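Long-range contacts in N-deoxyribosyltransferase (Bacillus psychrosaccharolyticus, PDB 6EVS), which probably catalyses the exchange of the nucleobase in 2'-deoxyribonucleosides by transferring the 2-deoxyribosyl group from one base to another: residues 6-11 against 70-75; 113-118 against 130-135. All blocks are in the same frame, centred on the assembly; numbering follows the deposited sequence.

Contact 1: 6-11 against 70-75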
# COMPACT_ATOMS: atom_id res chain seq x y z
N LEU A 6 17.55 5.49 10.52
CA LEU A 6 18.82 4.76 10.63
C LEU A 6 18.52 3.38 11.20
O LEU A 6 18.29 3.23 12.40
CB LEU A 6 19.81 5.54 11.48
CG LEU A 6 21.16 4.91 11.76
CD1 LEU A 6 21.83 4.54 10.43
CD2 LEU A 6 22.00 5.89 12.55
N ALA A 7 18.47 2.36 10.33
CA ALA A 7 18.20 0.99 10.75
C ALA A 7 19.51 0.26 11.06
O ALA A 7 20.29 -0.07 10.16
CB ALA A 7 17.42 0.22 9.68
N SER A 8 19.73 -0.06 12.34
CA SER A 8 20.95 -0.76 12.74
C SER A 8 20.78 -1.31 14.15
O SER A 8 20.07 -0.70 14.96
CB SER A 8 22.17 0.16 12.70
OG SER A 8 23.30 -0.47 13.34
N PRO A 9 21.41 -2.43 14.50
CA PRO A 9 21.51 -2.79 15.91
C PRO A 9 22.36 -1.77 16.65
O PRO A 9 23.11 -1.00 16.05
CB PRO A 9 22.18 -4.17 15.89
CG PRO A 9 22.98 -4.19 14.61
CD PRO A 9 22.11 -3.39 13.63
N PHE A 10 22.24 -1.77 17.99
CA PHE A 10 23.00 -0.83 18.81
C PHE A 10 23.21 -1.43 20.19
O PHE A 10 23.07 -0.76 21.22
CB PHE A 10 22.31 0.54 18.91
CG PHE A 10 20.84 0.48 19.22
CD1 PHE A 10 20.38 0.61 20.53
CD2 PHE A 10 19.90 0.31 18.21
CE1 PHE A 10 19.03 0.56 20.83
CE2 PHE A 10 18.55 0.27 18.49
CZ PHE A 10 18.11 0.39 19.81
N PHE A 11 23.58 -2.71 20.23
CA PHE A 11 23.51 -3.50 21.44
C PHE A 11 24.86 -3.85 22.03
O PHE A 11 24.90 -4.34 23.16
CB PHE A 11 22.71 -4.79 21.19
CG PHE A 11 21.44 -4.56 20.42
CD1 PHE A 11 20.63 -3.47 20.72
CD2 PHE A 11 21.09 -5.38 19.37
CE1 PHE A 11 19.47 -3.22 19.99
CE2 PHE A 11 19.92 -5.14 18.65
CZ PHE A 11 19.12 -4.06 18.96
N PHE A 70 18.27 4.11 5.90
CA PHE A 70 19.71 3.85 5.79
C PHE A 70 20.05 2.75 6.78
O PHE A 70 19.92 2.95 7.99
CB PHE A 70 20.51 5.12 6.07
CG PHE A 70 21.98 5.00 5.77
CD1 PHE A 70 22.53 5.60 4.64
CD2 PHE A 70 22.83 4.32 6.64
CE1 PHE A 70 23.88 5.48 4.36
CE2 PHE A 70 24.19 4.21 6.36
CZ PHE A 70 24.71 4.79 5.22
N GLY A 71 20.49 1.59 6.28
CA GLY A 71 20.72 0.42 7.11
C GLY A 71 22.20 0.16 7.27
O GLY A 71 23.01 0.52 6.41
N ILE A 72 22.57 -0.47 8.39
CA ILE A 72 23.93 -0.94 8.62
C ILE A 72 23.87 -2.44 8.85
O ILE A 72 23.22 -2.91 9.79
CB ILE A 72 24.60 -0.22 9.80
CG1 ILE A 72 24.62 1.29 9.56
CG2 ILE A 72 26.03 -0.79 10.05
CD1 ILE A 72 25.07 2.10 10.77
N ILE A 73 24.50 -3.21 7.96
CA ILE A 73 24.50 -4.66 8.06
C ILE A 73 25.96 -5.09 8.06
O ILE A 73 26.70 -4.76 7.13
CB ILE A 73 23.73 -5.32 6.91
CG1 ILE A 73 22.22 -5.10 7.06
CG2 ILE A 73 24.05 -6.81 6.83
CD1 ILE A 73 21.57 -5.95 8.12
N GLY A 74 26.37 -5.77 9.12
CA GLY A 74 27.74 -6.21 9.26
C GLY A 74 27.82 -7.67 9.65
O GLY A 74 27.05 -8.52 9.18
N ASP A 75 28.77 -7.96 10.53
CA ASP A 75 29.13 -9.30 10.99
C ASP A 75 28.43 -9.64 12.29
O ASP A 75 29.04 -10.18 13.21
CB ASP A 75 30.64 -9.38 11.17
CG ASP A 75 31.30 -10.26 10.15
OD1 ASP A 75 30.56 -10.92 9.40
OD2 ASP A 75 32.55 -10.32 10.11

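Contact 2: 113-118 against 130-135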
# COMPACT_ATOMS: atom_id res chain seq x y z
N SER A 113 16.89 -5.69 -2.85
CA SER A 113 15.93 -4.70 -2.38
C SER A 113 16.54 -3.33 -2.15
O SER A 113 15.82 -2.42 -1.73
CB SER A 113 15.32 -5.11 -1.02
OG SER A 113 14.97 -6.45 -0.96
N LEU A 114 17.85 -3.19 -2.27
CA LEU A 114 18.48 -1.94 -1.89
C LEU A 114 18.58 -1.06 -3.13
O LEU A 114 18.57 -1.55 -4.26
CB LEU A 114 19.87 -2.17 -1.27
CG LEU A 114 21.02 -2.80 -2.03
CD1 LEU A 114 21.75 -1.76 -2.88
CD2 LEU A 114 21.99 -3.49 -1.05
N HIS A 115 18.64 0.24 -2.90
CA HIS A 115 18.84 1.16 -4.02
C HIS A 115 20.28 1.63 -4.13
O HIS A 115 20.75 1.90 -5.24
CB HIS A 115 17.92 2.39 -3.86
CG HIS A 115 17.99 3.31 -5.04
ND1 HIS A 115 17.49 2.98 -6.27
CD2 HIS A 115 18.53 4.55 -5.17
CE1 HIS A 115 17.70 3.98 -7.11
NE2 HIS A 115 18.33 4.95 -6.47
N ALA A 116 20.99 1.74 -3.01
CA ALA A 116 22.37 2.18 -3.03
C ALA A 116 23.14 1.42 -1.95
O ALA A 116 22.65 1.23 -0.83
CB ALA A 116 22.49 3.69 -2.83
N TYR A 117 24.33 0.96 -2.30
CA TYR A 117 25.17 0.15 -1.43
C TYR A 117 26.51 0.83 -1.26
O TYR A 117 27.13 1.26 -2.25
CB TYR A 117 25.35 -1.26 -2.01
CG TYR A 117 26.32 -2.13 -1.24
CD1 TYR A 117 27.62 -2.35 -1.71
CD2 TYR A 117 25.95 -2.72 -0.04
CE1 TYR A 117 28.51 -3.15 -1.00
CE2 TYR A 117 26.83 -3.51 0.69
CZ TYR A 117 28.12 -3.72 0.20
OH TYR A 117 29.01 -4.51 0.90
N PHE A 118 26.98 0.92 -0.01
CA PHE A 118 28.21 1.62 0.36
C PHE A 118 29.10 0.74 1.22
O PHE A 118 28.61 -0.01 2.08
CB PHE A 118 27.90 2.92 1.12
CG PHE A 118 27.00 3.85 0.37
CD1 PHE A 118 25.63 3.83 0.57
CD2 PHE A 118 27.53 4.72 -0.57
CE1 PHE A 118 24.80 4.68 -0.14
CE2 PHE A 118 26.71 5.57 -1.28
CZ PHE A 118 25.35 5.55 -1.07
N ALA A 130 19.87 14.20 -3.54
CA ALA A 130 18.79 14.89 -4.23
C ALA A 130 18.25 14.06 -5.39
O ALA A 130 17.04 13.87 -5.53
CB ALA A 130 19.27 16.25 -4.73
N THR A 131 19.15 13.54 -6.24
CA THR A 131 18.76 12.77 -7.42
C THR A 131 18.67 11.28 -7.17
O THR A 131 18.03 10.57 -7.96
CB THR A 131 19.74 13.02 -8.57
OG1 THR A 131 21.06 12.68 -8.16
CG2 THR A 131 19.71 14.48 -9.01
N LEU A 132 19.29 10.78 -6.10
CA LEU A 132 19.19 9.38 -5.69
C LEU A 132 19.60 8.42 -6.82
O LEU A 132 18.80 7.57 -7.24
CB LEU A 132 17.79 9.09 -5.20
CG LEU A 132 17.50 7.86 -4.34
CD1 LEU A 132 17.54 8.24 -2.86
CD2 LEU A 132 16.15 7.25 -4.70
N PRO A 133 20.82 8.52 -7.32
CA PRO A 133 21.23 7.60 -8.39
C PRO A 133 21.33 6.18 -7.86
O PRO A 133 21.54 5.94 -6.66
CB PRO A 133 22.59 8.16 -8.83
CG PRO A 133 23.11 8.87 -7.65
CD PRO A 133 21.93 9.41 -6.91
N ILE A 134 21.12 5.23 -8.76
CA ILE A 134 21.19 3.83 -8.36
C ILE A 134 22.65 3.45 -8.16
O ILE A 134 23.53 3.91 -8.89
CB ILE A 134 20.48 2.95 -9.41
CG1 ILE A 134 20.26 1.52 -8.89
CG2 ILE A 134 21.18 2.99 -10.76
CD1 ILE A 134 19.55 0.63 -9.88
N LYS A 135 22.92 2.66 -7.13
CA LYS A 135 24.30 2.26 -6.79
C LYS A 135 24.23 0.82 -6.32
O LYS A 135 24.25 0.54 -5.11
CB LYS A 135 24.89 3.19 -5.73
CG LYS A 135 26.41 3.22 -5.67
CD LYS A 135 26.88 4.35 -4.75
CE LYS A 135 27.95 5.23 -5.43
NZ LYS A 135 27.39 6.38 -6.22

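Contact 1: 6-11 against 70-75
Leu6 and Ala7 pair with Phe70 and Gly71 as neighbouring parallel strands in the middle of the sheet, where strands 3-7 and 68-72 run next to each other. Every residue that touches here is buried. Ala7 uses both polar atoms of its backbone. Its N donates to O of Phe70 at 2.8 Å, and its O accepts a hydrogen bond from N of Ile72 at 2.9 Å. The second bond points nearly straight at the end of the carbonyl, with a C=O...N angle of 167°. Ala7 O also lies 3.1 Å from CA of Gly71, a CA-H...O contact. Gly71 brings no side chain beside Ala7.

On one face of the sheet, Leu6 and Phe70 lie side by side and point the same way. CG of Leu6 lies anti to the backbone N (chi1 178°), and chi2 of 55° then swings CD1 toward 70-72. CD1 of Leu6 meets the Phe70 ring obliquely, 3.9 Å from CD2 of Phe70. CD1 of Leu6 also lies 4.1 Å from CD1 of Ile72. Helix 13-28 covers this side, touching Leu6 through Glu23 and Ile72 through Ala22. Ala7 faces the other way, against Thr82 and Glu85 of helix 80-91.

Pairing stops after Ala7. Ser8 still packs its CB and OG on CB of Ile72. Its hydroxyl turns back to its own segment and donates to O of Pro9 at 2.8 Å, in the carbonyl plane and on a lone pair. Beyond this point the two chains part. Strand 3-7 leads to a helix on one face and strand 68-72 to a helix on the other. This is the topological switch point of a doubly wound, flavodoxin-like alpha/beta sheet of order 2-1-3-4-5, where folds of this kind commonly place their active-site crevice.

Contact 2: 113-118 against 130-135
His115 is gripped by the chain of residues 132-134, and this is the tight part of the contact. CG of His115 lies anti to the backbone N (chi1 -175°), sending the ring out to 132-134. Its NE2 donates to O of Leu132 at 2.8 Å, with an N-H...O angle of 165°. The acceptor lies close to the ring plane, but the donor sits well above the plane of the carbonyl. CD2 of His115 rests 3.6 Å from CG of Leu132. Over one ring face, CA of Ile134 makes a CH-pi contact 4.0 Å from the centroid. The edge bond and the face contact together should limit rotation of the imidazole.

The backbones then meet around Ala116. Lys135 N donates to O of His115 at 3.0 Å, and Tyr117 N donates to O of Lys135 at 2.8 Å. This is a single beta bridge, made on the outermost strand of the parallel sheet, 116-118. The directions of 114-118 and 132-135 differ by 76°, so the C-terminal chain does not run on as a further strand. Strand 96-99 bonds Ala116 and Phe118 from the sheet side. CB of Ala116 packs 3.8 Å from CB of Lys135.

The Lys135 side chain is looser. It crosses that of Phe118 at about a right angle, and CD of Lys135 meets the ring obliquely, 3.7 Å from CE2 of Phe118. The chain then kinks at its last two torsions, carrying the ammonium off from 113-118. The Tyr117 ring extends away from 130-135, and its hydroxyl bonds Glu119. Beside the histidine, a second subunit closes in: its Asn58 packs on His115 and Ile134, and its His62 bonds O of Thr131.

Both contacts belong to the same parallel sheet, at different depths. Contact 1 joins two inner strands near the centre of the chain and is fully buried. Contact 2 lies at the sheet edge and is only partly buried. Their centres are about 17 Å apart, and strand 96-99 lies between strands 68-72 and 116-118. Contact 1 relies on regular strand pairing with aliphatic and aromatic packing, and no other subunit touches it. Contact 2 has one bridge, a histidine side-chain bond and a lysine with a loose end, and neighbouring subunits reach it. The two follow one another along the chain without interleaving.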